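Local coordinates for ferulic acid esterase, AmCE1/Fae1A (Anaeromyces mucronatus, PDB 5CXX), which probably hydrolyses feruloyl ester bonds as a carbohydrate esterase family 1 enzyme of the alpha/beta-hydrolase fold, and binds ferulic acid in its pocket, at residues Glu204-Ile209 against Thr237-Glu242; Glu88-Glu93 against Phe265-Phe270; Thr145-Thr150 against Gln210-Leu215; Lys34-Glu39 against Val101-Pro106. All coordinates share one frame; numbering follows the deposited sequence.

Contact 1: Glu204-Ile209 against Thr237-Glu242; sequences EFRAEI and TRNNQE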
loop_
_atom_site.group_PDB
_atom_site.type_symbol
_atom_site.label_atom_id
_atom_site.label_comp_id
_atom_site.label_asym_id
_atom_site.label_seq_id
_atom_site.Cartn_x
_atom_site.Cartn_y
_atom_site.Cartn_z
ATOM N N GLU A 204 -7.909 17.237 9.888
ATOM C CA GLU A 204 -8.760 16.399 9.036
ATOM C C GLU A 204 -8.172 15.021 8.806
ATOM O O GLU A 204 -8.846 14.173 8.181
ATOM C CB GLU A 204 -8.990 17.069 7.686
ATOM C CG GLU A 204 -9.968 18.235 7.825
ATOM C CD GLU A 204 -9.865 19.271 6.680
ATOM O OE1 GLU A 204 -9.111 19.056 5.693
ATOM O OE2 GLU A 204 -10.535 20.299 6.827
ATOM N N PHE A 205 -6.942 14.776 9.283
ATOM C CA PHE A 205 -6.271 13.479 8.990
ATOM C C PHE A 205 -6.753 12.486 10.060
ATOM O O PHE A 205 -6.091 12.262 11.094
ATOM C CB PHE A 205 -4.763 13.673 9.001
ATOM C CG PHE A 205 -3.972 12.493 8.485
ATOM C CD1 PHE A 205 -4.581 11.399 7.891
ATOM C CD2 PHE A 205 -2.597 12.551 8.575
ATOM C CE1 PHE A 205 -3.767 10.345 7.393
ATOM C CE2 PHE A 205 -1.782 11.514 8.076
ATOM C CZ PHE A 205 -2.400 10.394 7.507
ATOM N N ARG A 206 -7.953 11.956 9.850
ATOM C CA ARG A 206 -8.656 11.103 10.824
ATOM C C ARG A 206 -9.799 10.393 10.065
ATOM O O ARG A 206 -10.133 10.761 8.921
ATOM C CB ARG A 206 -9.190 11.924 12.013
ATOM C CG ARG A 206 -10.211 12.981 11.584
ATOM C CD ARG A 206 -10.891 13.649 12.759
ATOM N NE ARG A 206 -9.977 14.348 13.628
ATOM C CZ ARG A 206 -9.779 14.015 14.916
ATOM N NH1 ARG A 206 -10.379 12.933 15.433
ATOM N NH2 ARG A 206 -8.964 14.735 15.661
ATOM N N ALA A 207 -10.403 9.406 10.692
ATOM C CA ALA A 207 -11.489 8.641 10.078
ATOM C C ALA A 207 -12.603 8.563 11.061
ATOM O O ALA A 207 -12.344 8.461 12.260
ATOM C CB ALA A 207 -11.003 7.269 9.776
ATOM N N GLU A 208 -13.830 8.553 10.575
ATOM C CA GLU A 208 -14.921 8.312 11.482
ATOM C C GLU A 208 -14.851 6.841 11.900
ATOM O O GLU A 208 -14.548 6.634 13.091
ATOM C CB GLU A 208 -16.248 8.695 10.849
ATOM C CG GLU A 208 -17.256 9.084 11.862
ATOM C CD GLU A 208 -18.451 9.733 11.236
ATOM O OE1 GLU A 208 -18.348 10.215 10.080
ATOM O OE2 GLU A 208 -19.510 9.762 11.844
ATOM N N ILE A 209 -15.058 5.853 10.992
ATOM C CA ILE A 209 -14.844 4.415 11.341
ATOM C C ILE A 209 -13.357 4.092 11.289
ATOM O O ILE A 209 -12.704 4.358 10.267
ATOM C CB ILE A 209 -15.701 3.404 10.473
ATOM C CG1 ILE A 209 -15.401 1.931 10.893
ATOM C CG2 ILE A 209 -15.520 3.601 8.970
ATOM C CD1 ILE A 209 -16.541 0.905 10.337
ATOM N N THR A 237 -1.415 10.497 16.062
ATOM C CA THR A 237 -1.423 10.368 17.524
ATOM C C THR A 237 -2.179 11.529 18.163
ATOM O O THR A 237 -3.012 11.347 19.056
ATOM C CB THR A 237 0.041 10.345 18.094
ATOM O OG1 THR A 237 0.713 9.218 17.543
ATOM C CG2 THR A 237 0.033 10.192 19.621
ATOM N N ARG A 238 -1.886 12.744 17.733
ATOM C CA ARG A 238 -2.591 13.969 18.226
ATOM C C ARG A 238 -4.110 13.831 17.985
ATOM O O ARG A 238 -4.949 14.313 18.817
ATOM C CB ARG A 238 -2.070 15.198 17.448
ATOM C CG ARG A 238 -1.601 16.457 18.087
ATOM C CD ARG A 238 -0.861 17.342 16.955
ATOM N NE ARG A 238 0.597 17.248 17.133
ATOM C CZ ARG A 238 1.483 17.259 16.141
ATOM N NH1 ARG A 238 1.038 17.371 14.892
ATOM N NH2 ARG A 238 2.806 17.131 16.374
ATOM N N ASN A 239 -4.464 13.140 16.903
ATOM C CA ASN A 239 -5.860 13.023 16.511
ATOM C C ASN A 239 -6.521 11.806 17.067
ATOM O O ASN A 239 -7.624 11.503 16.682
ATOM C CB ASN A 239 -5.979 13.013 15.000
ATOM C CG ASN A 239 -5.671 14.362 14.378
ATOM O OD1 ASN A 239 -5.544 15.386 15.055
ATOM N ND2 ASN A 239 -5.571 14.368 13.051
ATOM N N ASN A 240 -5.846 11.110 17.991
ATOM C CA ASN A 240 -6.414 9.924 18.624
ATOM C C ASN A 240 -6.763 8.807 17.666
ATOM O O ASN A 240 -7.794 8.114 17.848
ATOM C CB ASN A 240 -7.661 10.309 19.448
ATOM C CG ASN A 240 -7.350 11.262 20.534
ATOM O OD1 ASN A 240 -7.603 12.488 20.426
ATOM N ND2 ASN A 240 -6.775 10.737 21.590
ATOM N N GLN A 241 -5.940 8.636 16.633
ATOM C CA GLN A 241 -6.166 7.599 15.616
ATOM C C GLN A 241 -5.223 6.456 15.963
ATOM O O GLN A 241 -4.000 6.649 15.869
ATOM C CB GLN A 241 -5.857 8.136 14.178
ATOM C CG GLN A 241 -6.689 9.414 13.863
ATOM C CD GLN A 241 -8.173 9.117 13.830
ATOM O OE1 GLN A 241 -8.650 8.440 12.883
ATOM N NE2 GLN A 241 -8.906 9.548 14.861
ATOM N N GLU A 242 -5.751 5.306 16.360
ATOM C CA GLU A 242 -4.903 4.167 16.760
ATOM C C GLU A 242 -4.132 3.650 15.549
ATOM O O GLU A 242 -4.702 3.507 14.453
ATOM C CB GLU A 242 -5.732 3.020 17.319
ATOM C CG GLU A 242 -7.041 2.816 16.562
ATOM C CD GLU A 242 -8.131 2.084 17.381
ATOM O OE1 GLU A 242 -8.024 2.059 18.633
ATOM O OE2 GLU A 242 -9.106 1.567 16.770
HETATM O O HOH W 1 -11.644 10.413 14.400
#
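The Schellman motif that ends helix 228-238 turns Asn239 and Gln241 onto the loop 204-209, where they take hold of the backbone on both sides of Arg206. Asn239 ND2 donates to Phe205 O over 2.9 Å; the acceptor lies in the plane of the amide, whereas the donor stands above the carbonyl plane, 50° out of it. The same ND2 also bonds Glu202 O, so one amide nitrogen holds two carbonyls of this loop. Gln241 works with its oxygen instead: Ala207 N donates to Gln241 OE1 at 3.0 Å, and Gln210 NE2 is a second donor to that atom. The bend at chi2 (-64°) brings the Gln241 amide back beside its own turn, where NE2 bonds Asn239 O at 3.0 Å, just past the helix end; Asn240, with positive phi, is the C-prime residue there. Arg206 lies across both amides. Its CB packs on Gln241 CD at 3.5 Å, and one face of its guanidinium rests over Asn239 CB, with NH2 3.5 Å from that carbon; the guanidinium and Asn239 amide planes are 33° apart. Arg206 NE turns to Asp203 O within its own loop. A water accepts from both Arg206 NH1 and Gln241 NE2 and donates to Ala207 O. Phe205, at the centre of an inverse gamma turn, sends its ring away from this cluster to meet Tyr167 of helix 157-168 edge-to-face.

Contact 2: Glu88-Glu93 against Phe265-Phe270; sequences EGRAKE and FIQTTF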
loop_
_atom_site.group_PDB
_atom_site.type_symbol
_atom_site.label_atom_id
_atom_site.label_comp_id
_atom_site.label_asym_id
_atom_site.label_seq_id
_atom_site.Cartn_x
_atom_site.Cartn_y
_atom_site.Cartn_z
ATOM N N GLU A 88 3.477 -20.744 8.123
ATOM C CA GLU A 88 3.616 -20.800 9.577
ATOM C C GLU A 88 2.299 -20.474 10.294
ATOM O O GLU A 88 2.232 -20.404 11.544
ATOM C CB GLU A 88 4.716 -19.872 10.019
ATOM C CG GLU A 88 6.057 -20.316 9.505
ATOM C CD GLU A 88 7.172 -19.479 10.030
ATOM O OE1 GLU A 88 6.888 -18.529 10.778
ATOM O OE2 GLU A 88 8.330 -19.765 9.698
ATOM N N GLY A 89 1.220 -20.398 9.526
ATOM C CA GLY A 89 -0.071 -20.064 10.095
ATOM C C GLY A 89 -0.143 -18.631 10.590
ATOM O O GLY A 89 -0.993 -18.344 11.441
ATOM N N ARG A 90 0.673 -17.730 10.004
ATOM C CA ARG A 90 0.732 -16.339 10.452
ATOM C C ARG A 90 0.157 -15.327 9.459
ATOM O O ARG A 90 0.295 -14.133 9.671
ATOM C CB ARG A 90 2.177 -15.932 10.764
ATOM C CG ARG A 90 2.925 -17.049 11.484
ATOM C CD ARG A 90 3.775 -16.655 12.575
ATOM N NE ARG A 90 4.458 -15.354 12.530
ATOM C CZ ARG A 90 5.741 -15.123 12.247
ATOM N NH1 ARG A 90 6.223 -13.896 12.345
ATOM N NH2 ARG A 90 6.550 -16.092 11.887
ATOM N N ALA A 91 -0.444 -15.816 8.374
ATOM C CA ALA A 91 -1.159 -14.947 7.460
ATOM C C ALA A 91 -2.289 -15.740 6.861
ATOM O O ALA A 91 -2.257 -16.980 6.922
ATOM C CB ALA A 91 -0.209 -14.408 6.337
ATOM N N LYS A 92 -3.266 -15.029 6.292
ATOM C CA LYS A 92 -4.356 -15.675 5.558
ATOM C C LYS A 92 -4.001 -15.798 4.073
ATOM O O LYS A 92 -3.226 -14.958 3.543
ATOM C CB LYS A 92 -5.631 -14.854 5.695
ATOM C CG LYS A 92 -6.081 -14.633 7.153
ATOM C CD LYS A 92 -6.444 -15.977 7.759
ATOM C CE LYS A 92 -7.197 -15.787 9.089
ATOM N NZ LYS A 92 -8.441 -15.005 8.807
ATOM N N GLU A 93 -4.604 -16.785 3.397
ATOM C CA GLU A 93 -4.551 -16.792 1.917
ATOM C C GLU A 93 -5.177 -15.539 1.346
ATOM O O GLU A 93 -6.196 -15.078 1.838
ATOM C CB GLU A 93 -5.302 -17.998 1.342
ATOM C CG GLU A 93 -4.699 -19.309 1.682
ATOM C CD GLU A 93 -5.313 -20.420 0.849
ATOM O OE1 GLU A 93 -6.552 -20.485 0.776
ATOM O OE2 GLU A 93 -4.558 -21.209 0.263
ATOM N N PHE A 265 2.918 -5.815 8.406
ATOM C CA PHE A 265 1.558 -5.577 7.985
ATOM C C PHE A 265 0.775 -6.855 7.696
ATOM O O PHE A 265 -0.373 -7.024 8.103
ATOM C CB PHE A 265 1.599 -4.656 6.763
ATOM C CG PHE A 265 0.231 -4.214 6.240
ATOM C CD1 PHE A 265 -0.621 -3.423 7.042
ATOM C CD2 PHE A 265 -0.161 -4.578 4.965
ATOM C CE1 PHE A 265 -1.863 -2.975 6.510
ATOM C CE2 PHE A 265 -1.403 -4.184 4.451
ATOM C CZ PHE A 265 -2.238 -3.377 5.209
ATOM N N ILE A 266 1.402 -7.772 6.947
ATOM C CA ILE A 266 0.674 -8.974 6.496
ATOM C C ILE A 266 0.404 -9.931 7.660
ATOM O O ILE A 266 -0.491 -10.766 7.614
ATOM C CB ILE A 266 1.474 -9.651 5.343
ATOM C CG1 ILE A 266 1.438 -8.734 4.112
ATOM C CG2 ILE A 266 0.888 -11.063 4.988
ATOM C CD1 ILE A 266 0.056 -8.542 3.441
ATOM N N GLN A 267 1.181 -9.781 8.740
ATOM C CA GLN A 267 0.858 -10.524 9.944
ATOM C C GLN A 267 -0.441 -10.058 10.606
ATOM O O GLN A 267 -0.980 -10.773 11.471
ATOM C CB GLN A 267 1.985 -10.385 10.964
ATOM C CG GLN A 267 3.171 -11.255 10.632
ATOM C CD GLN A 267 4.273 -11.059 11.625
ATOM O OE1 GLN A 267 4.202 -11.549 12.769
ATOM N NE2 GLN A 267 5.279 -10.292 11.247
ATOM N N THR A 268 -0.914 -8.871 10.244
ATOM C CA THR A 268 -2.127 -8.343 10.902
ATOM C C THR A 268 -3.379 -8.435 10.030
ATOM O O THR A 268 -4.496 -8.282 10.524
ATOM C CB THR A 268 -1.972 -6.878 11.296
ATOM O OG1 THR A 268 -2.058 -6.034 10.142
ATOM C CG2 THR A 268 -0.688 -6.625 12.093
ATOM N N THR A 269 -3.201 -8.621 8.733
ATOM C CA THR A 269 -4.360 -8.443 7.858
ATOM C C THR A 269 -5.348 -9.593 7.964
ATOM O O THR A 269 -4.973 -10.771 8.163
ATOM C CB THR A 269 -3.923 -8.269 6.379
ATOM O OG1 THR A 269 -2.913 -9.226 6.047
ATOM C CG2 THR A 269 -3.314 -6.871 6.162
ATOM N N PHE A 270 -6.635 -9.261 7.789
ATOM C CA PHE A 270 -7.696 -10.245 7.608
ATOM C C PHE A 270 -7.845 -11.214 8.780
ATOM O O PHE A 270 -8.170 -12.373 8.592
ATOM C CB PHE A 270 -7.466 -11.032 6.320
ATOM C CG PHE A 270 -7.077 -10.148 5.154
ATOM C CD1 PHE A 270 -7.789 -9.011 4.853
ATOM C CD2 PHE A 270 -6.000 -10.501 4.352
ATOM C CE1 PHE A 270 -7.392 -8.187 3.767
ATOM C CE2 PHE A 270 -5.614 -9.717 3.226
ATOM C CZ PHE A 270 -6.321 -8.543 2.949
HETATM O O HOH W 2 -0.018 -13.245 12.263
HETATM O O HOH W 3 2.384 -13.426 13.530
HETATM O O HOH W 4 -2.976 -12.039 6.684
#
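Lys92 leans toward Phe270, and its side chain runs past that residue in the opposite direction. CG, set beside the backbone N by chi1 (-58°), lies 3.9 Å from Phe270 CB and 3.4 Å from Phe270 O; the bend at chi2 then turns CD back along the same carbonyl. CE follows, and a last bend at chi4 brings NZ to Phe270 O at 2.7 Å, nearly along the C=O axis. This ties the loop between helix 77-87 and strand 95-99 to the chain that leaves helix 255-266, a helix packed beside the central sheet of the alpha/beta-hydrolase fold. Further back, Ala91 CB meets Ile266 CG2 at 3.8 Å, with Leu85 of helix 77-87 touching both side chains. Arg90 and Gln267 lie side by side and point the same way, their flat groups 85° apart. Arg90 NH1 gives an almost straight bond to Gln267 OE1 (3.1 Å), which lies in the guanidinium plane although the donor stands well above the plane of the amide. A water joins Arg90 NE to the same oxygen. Glu88 OE1 makes a salt bridge with Arg90 NH2, while Tyr263 OH is a further partner of NH1. Another water takes the N-H of Lys92 and the hydroxyl of Thr269 and donates to Ile266 O and Thr269 O.

Contact 3: Thr145-Thr150 against Gln210-Leu215; sequences TGRENT and QPIVSL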
loop_
_atom_site.group_PDB
_atom_site.type_symbol
_atom_site.label_atom_id
_atom_site.label_comp_id
_atom_site.label_asym_id
_atom_site.label_seq_id
_atom_site.Cartn_x
_atom_site.Cartn_y
_atom_site.Cartn_z
ATOM N N THR A 145 -15.706 -9.406 -0.207
ATOM C CA THR A 145 -15.863 -7.949 -0.214
ATOM C C THR A 145 -16.050 -7.456 1.226
ATOM O O THR A 145 -16.237 -8.244 2.155
ATOM C CB THR A 145 -17.075 -7.499 -1.012
ATOM O OG1 THR A 145 -18.218 -8.204 -0.513
ATOM C CG2 THR A 145 -16.883 -7.857 -2.508
ATOM N N GLY A 146 -16.027 -6.135 1.360
ATOM C CA GLY A 146 -16.253 -5.529 2.673
ATOM C C GLY A 146 -14.908 -5.072 3.241
ATOM O O GLY A 146 -13.845 -5.624 2.919
ATOM N N ARG A 147 -14.947 -4.131 4.192
ATOM C CA ARG A 147 -13.682 -3.557 4.662
ATOM C C ARG A 147 -12.810 -4.597 5.425
ATOM O O ARG A 147 -11.575 -4.502 5.390
ATOM C CB ARG A 147 -13.975 -2.336 5.533
ATOM C CG ARG A 147 -14.692 -2.661 6.874
ATOM C CD ARG A 147 -15.243 -1.376 7.517
ATOM N NE ARG A 147 -14.121 -0.433 7.716
ATOM C CZ ARG A 147 -13.395 -0.397 8.822
ATOM N NH1 ARG A 147 -13.642 -1.214 9.841
ATOM N NH2 ARG A 147 -12.375 0.482 8.887
ATOM N N GLU A 148 -13.411 -5.566 6.070
ATOM C CA GLU A 148 -12.646 -6.552 6.773
ATOM C C GLU A 148 -11.822 -7.446 5.864
ATOM O O GLU A 148 -10.992 -8.152 6.304
ATOM C CB GLU A 148 -13.586 -7.383 7.648
ATOM C CG GLU A 148 -14.520 -8.296 6.898
ATOM C CD GLU A 148 -15.819 -7.683 6.326
ATOM O OE1 GLU A 148 -15.978 -6.479 6.189
ATOM O OE2 GLU A 148 -16.700 -8.490 5.994
ATOM N N ASN A 149 -12.120 -7.393 4.585
ATOM C CA ASN A 149 -11.477 -8.227 3.536
ATOM C C ASN A 149 -10.690 -7.411 2.576
ATOM O O ASN A 149 -10.325 -7.910 1.523
ATOM C CB ASN A 149 -12.533 -9.046 2.789
ATOM C CG ASN A 149 -13.227 -9.978 3.749
ATOM O OD1 ASN A 149 -12.544 -10.729 4.463
ATOM N ND2 ASN A 149 -14.547 -9.865 3.877
ATOM N N THR A 150 -10.393 -6.162 2.913
ATOM C CA THR A 150 -9.777 -5.243 1.948
ATOM C C THR A 150 -8.603 -4.517 2.616
ATOM O O THR A 150 -8.794 -3.782 3.607
ATOM C CB THR A 150 -10.794 -4.210 1.475
ATOM O OG1 THR A 150 -11.943 -4.881 0.912
ATOM C CG2 THR A 150 -10.184 -3.350 0.337
ATOM N N GLN A 210 -12.787 3.604 12.405
ATOM C CA GLN A 210 -11.320 3.459 12.503
ATOM C C GLN A 210 -10.816 2.327 11.623
ATOM O O GLN A 210 -11.453 1.266 11.586
ATOM C CB GLN A 210 -10.899 3.154 13.954
ATOM C CG GLN A 210 -10.941 4.405 14.828
ATOM C CD GLN A 210 -9.976 5.486 14.330
ATOM O OE1 GLN A 210 -8.760 5.374 14.509
ATOM N NE2 GLN A 210 -10.518 6.511 13.685
ATOM N N PRO A 211 -9.652 2.511 10.964
ATOM C CA PRO A 211 -9.020 1.311 10.391
ATOM C C PRO A 211 -8.922 0.185 11.394
ATOM O O PRO A 211 -8.675 0.397 12.622
ATOM C CB PRO A 211 -7.605 1.810 10.049
ATOM C CG PRO A 211 -7.754 3.258 9.775
ATOM C CD PRO A 211 -8.749 3.670 10.877
ATOM N N ILE A 212 -9.100 -1.055 10.939
ATOM C CA ILE A 212 -8.875 -2.200 11.800
ATOM C C ILE A 212 -7.381 -2.257 12.203
ATOM O O ILE A 212 -7.037 -2.532 13.353
ATOM C CB ILE A 212 -9.311 -3.518 11.108
ATOM C CG1 ILE A 212 -10.801 -3.389 10.705
ATOM C CG2 ILE A 212 -9.048 -4.755 11.990
ATOM C CD1 ILE A 212 -11.317 -4.542 9.762
ATOM N N VAL A 213 -6.514 -2.010 11.220
ATOM C CA VAL A 213 -5.070 -1.859 11.453
ATOM C C VAL A 213 -4.605 -0.673 10.601
ATOM O O VAL A 213 -4.993 -0.546 9.399
ATOM C CB VAL A 213 -4.279 -3.123 11.051
ATOM C CG1 VAL A 213 -2.776 -2.871 11.197
ATOM C CG2 VAL A 213 -4.693 -4.325 11.858
ATOM N N SER A 214 -3.800 0.232 11.173
ATOM C CA SER A 214 -3.126 1.315 10.443
ATOM C C SER A 214 -1.678 1.186 10.828
ATOM O O SER A 214 -1.383 1.141 12.025
ATOM C CB SER A 214 -3.705 2.680 10.858
ATOM O OG SER A 214 -2.897 3.675 10.286
ATOM N N LEU A 215 -0.772 1.014 9.851
ATOM C CA LEU A 215 0.634 0.784 10.205
ATOM C C LEU A 215 1.484 1.667 9.363
ATOM O O LEU A 215 1.286 1.713 8.142
ATOM C CB LEU A 215 1.021 -0.674 9.971
ATOM C CG LEU A 215 2.483 -1.110 10.227
ATOM C CD1 LEU A 215 2.555 -2.597 10.667
ATOM C CD2 LEU A 215 3.442 -0.850 8.999
HETATM O O HOH W 5 -12.882 -0.732 12.734
#
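Arg147 reaches from the short 3-10 turn before strand 150-155 to the chain entering strand 213-219, two parallel strands of the alpha/beta-hydrolase sheet with strand 175-179 between them. Its CG sits between the backbone N and the carbonyl carbon (chi1 67°), and the chain runs on straight before bending at chi3 (-57°), which carries the guanidinium across to Gln210. There NH2 donates to Gln210 O over 3.0 Å. The bond is not flat at either end: the oxygen is tilted from the guanidinium plane, and the donor stands above the carbonyl plane. Pro211 CA lies at the edge of the same guanidinium. NE is held separately by Ser170 O, so two carbonyls from different loops fix the rotation of the group.

The Ile212 side chain crosses this arm at a slant. With its CG1 anti to the carbonyl carbon and CD1 extended beyond it, the branch points at the turn: CG1 comes within 3.7 Å of Arg147 NH1, and CD1 packs 3.8 Å from Glu148 CA. Glu148 turns its carboxylate away from this contact. Within the turn, Gly146 O accepts from Asn149 N and Thr150 OG1, which approach from opposite faces of its plane. A water adds a second link between Arg147 and Gln210, accepting from Arg147 NH1 at 3.0 Å and donating to Gln210 O at 2.7 Å.

Contact 4: Lys34-Glu39 against Val101-Pro106; sequences KVTETE and VYAPKP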
loop_
_atom_site.group_PDB
_atom_site.type_symbol
_atom_site.label_atom_id
_atom_site.label_comp_id
_atom_site.label_asym_id
_atom_site.label_seq_id
_atom_site.Cartn_x
_atom_site.Cartn_y
_atom_site.Cartn_z
ATOM N N LYS A 34 -12.641 4.213 -16.974
ATOM C CA LYS A 34 -13.391 5.439 -17.223
ATOM C C LYS A 34 -12.813 6.676 -16.486
ATOM O O LYS A 34 -13.241 7.793 -16.793
ATOM C CB LYS A 34 -14.875 5.273 -16.853
ATOM C CG LYS A 34 -15.074 4.982 -15.386
ATOM C CD LYS A 34 -16.587 4.666 -15.127
ATOM C CE LYS A 34 -16.776 4.351 -13.632
ATOM N NZ LYS A 34 -18.180 3.833 -13.440
ATOM N N VAL A 35 -11.936 6.451 -15.503
ATOM C CA VAL A 35 -11.359 7.557 -14.746
ATOM C C VAL A 35 -10.242 8.223 -15.561
ATOM O O VAL A 35 -10.241 9.456 -15.736
ATOM C CB VAL A 35 -10.863 7.045 -13.390
ATOM C CG1 VAL A 35 -9.964 8.080 -12.739
ATOM C CG2 VAL A 35 -12.044 6.706 -12.476
ATOM N N THR A 36 -9.343 7.415 -16.083
ATOM C CA THR A 36 -8.271 7.968 -16.978
ATOM C C THR A 36 -8.703 8.060 -18.438
ATOM O O THR A 36 -8.056 8.711 -19.265
ATOM C CB THR A 36 -6.995 7.107 -16.930
ATOM O OG1 THR A 36 -7.315 5.779 -17.386
ATOM C CG2 THR A 36 -6.463 7.010 -15.457
ATOM N N GLU A 37 -9.816 7.432 -18.762
ATOM C CA GLU A 37 -10.309 7.257 -20.154
ATOM C C GLU A 37 -9.262 6.581 -21.029
ATOM O O GLU A 37 -9.165 6.863 -22.220
ATOM C CB GLU A 37 -10.789 8.583 -20.763
ATOM C CG GLU A 37 -11.891 9.197 -19.865
ATOM C CD GLU A 37 -12.555 10.427 -20.454
ATOM O OE1 GLU A 37 -12.513 10.657 -21.676
ATOM O OE2 GLU A 37 -13.105 11.240 -19.664
ATOM N N THR A 38 -8.557 5.614 -20.449
ATOM C CA THR A 38 -7.572 4.842 -21.194
ATOM C C THR A 38 -7.548 3.402 -20.707
ATOM O O THR A 38 -8.051 3.095 -19.636
ATOM C CB THR A 38 -6.152 5.414 -21.020
ATOM O OG1 THR A 38 -5.810 5.357 -19.644
ATOM C CG2 THR A 38 -6.073 6.856 -21.519
ATOM N N GLU A 39 -6.958 2.566 -21.558
ATOM C CA GLU A 39 -6.578 1.213 -21.115
ATOM C C GLU A 39 -5.387 1.262 -20.175
ATOM O O GLU A 39 -4.408 1.979 -20.433
ATOM C CB GLU A 39 -6.236 0.320 -22.320
ATOM C CG GLU A 39 -7.368 0.114 -23.310
ATOM C CD GLU A 39 -8.397 -0.942 -22.889
ATOM O OE1 GLU A 39 -8.147 -1.693 -21.930
ATOM O OE2 GLU A 39 -9.465 -1.037 -23.544
ATOM N N VAL A 101 -0.309 3.206 -10.188
ATOM C CA VAL A 101 -0.926 4.195 -9.293
ATOM C C VAL A 101 -1.033 5.576 -9.954
ATOM O O VAL A 101 -1.782 6.432 -9.476
ATOM C CB VAL A 101 -0.098 4.323 -7.980
ATOM C CG1 VAL A 101 -0.822 5.245 -6.925
ATOM C CG2 VAL A 101 0.076 2.912 -7.434
ATOM N N TYR A 102 -0.343 5.758 -11.082
ATOM C CA TYR A 102 -0.382 7.101 -11.714
ATOM C C TYR A 102 -1.575 7.125 -12.656
ATOM O O TYR A 102 -1.538 6.599 -13.777
ATOM C CB TYR A 102 0.936 7.389 -12.459
ATOM C CG TYR A 102 0.908 8.769 -13.115
ATOM C CD1 TYR A 102 0.658 9.908 -12.317
ATOM C CD2 TYR A 102 1.068 8.917 -14.498
ATOM C CE1 TYR A 102 0.566 11.152 -12.916
ATOM C CE2 TYR A 102 0.993 10.193 -15.110
ATOM C CZ TYR A 102 0.735 11.290 -14.318
ATOM O OH TYR A 102 0.681 12.505 -14.915
ATOM N N ALA A 103 -2.672 7.742 -12.177
ATOM C CA ALA A 103 -3.947 7.699 -12.899
ATOM C C ALA A 103 -4.507 9.085 -13.178
ATOM O O ALA A 103 -5.559 9.454 -12.684
ATOM C CB ALA A 103 -4.970 6.863 -12.044
ATOM N N PRO A 104 -3.831 9.886 -13.984
ATOM C CA PRO A 104 -4.284 11.250 -14.278
ATOM C C PRO A 104 -5.545 11.279 -15.123
ATOM O O PRO A 104 -5.735 10.449 -16.054
ATOM C CB PRO A 104 -3.087 11.847 -15.102
ATOM C CG PRO A 104 -2.539 10.569 -15.826
ATOM C CD PRO A 104 -2.602 9.507 -14.709
ATOM N N LYS A 105 -6.389 12.287 -14.858
ATOM C CA LYS A 105 -7.503 12.640 -15.740
ATOM C C LYS A 105 -6.957 13.002 -17.130
ATOM O O LYS A 105 -5.890 13.585 -17.178
ATOM C CB LYS A 105 -8.247 13.834 -15.154
ATOM C CG LYS A 105 -8.787 13.564 -13.733
ATOM C CD LYS A 105 -9.534 14.833 -13.252
ATOM C CE LYS A 105 -10.828 14.481 -12.488
ATOM N NZ LYS A 105 -10.606 13.828 -11.158
ATOM N N PRO A 106 -7.687 12.770 -18.225
ATOM C CA PRO A 106 -7.150 13.239 -19.528
ATOM C C PRO A 106 -6.854 14.709 -19.555
ATOM O O PRO A 106 -7.595 15.527 -18.960
ATOM C CB PRO A 106 -8.277 12.952 -20.540
ATOM C CG PRO A 106 -9.042 11.893 -19.899
ATOM C CD PRO A 106 -8.925 11.985 -18.398
HETATM O O HOH W 6 -5.595 9.840 -18.696
#
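Glu37 and Pro106 cross at about a right angle, the extended carbon chain of the glutamate running over the tip of the proline ring. Pro106 CG lies 3.8 Å from Glu37 CB and at much the same distance from CG and CD, so the acid meets the ring with its whole length. The ring is also set against backbone, its CG 3.4 Å from Thr36 O and its CD 3.9 Å from Val35 O. Thr36 turns its two branches to different tasks. Its methyl, anti to the carbonyl carbon, packs against the other segment, where CG2 is 3.7 Å from Ala103 CB and 3.6 Å from Pro104 O. Its hydroxyl, placed by chi1 of 61° between the backbone N and the carbonyl carbon, stays with its own turn and shares a 2.7 Å hydrogen bond between Thr36 OG1 and Thr38 OG1. A water bridges the two backbones, donating to both Thr36 O and Pro104 O. The turn joins the antiparallel strands 26-33 and 38-45 at one margin of the sheet, with a G1 beta bulge where Glu37 and Thr38 face Ser33. Against it lies the loop that runs from strand 95-99 to helix 116-123, while Val35 packs on Glu128, Glu131 and Val132 of helix 125-140.

Contacts 1, 2 and 3 form one connected group, whereas contact 4 stands apart, its centre about 26 to 32 Å from theirs. Contact 3 lies between the other two: Gln210 reaches Gln241 of contact 1, with the centres about 15 Å apart, and Phe270 of contact 2 packs on Glu148, Asn149 and Thr150, with the centres about 13 Å apart. Along the chain, contact 4 closes before contacts 1 and 3 open, while 88-93 and 265-270 enclose both of these and alternate with the segments of contact 4. Contacts 3 and 4 reach the same eight-stranded sheet. Together the four tie loops and helix ends around that sheet, with the side chain of Phe205 about 13 Å from the bound ferulic acid.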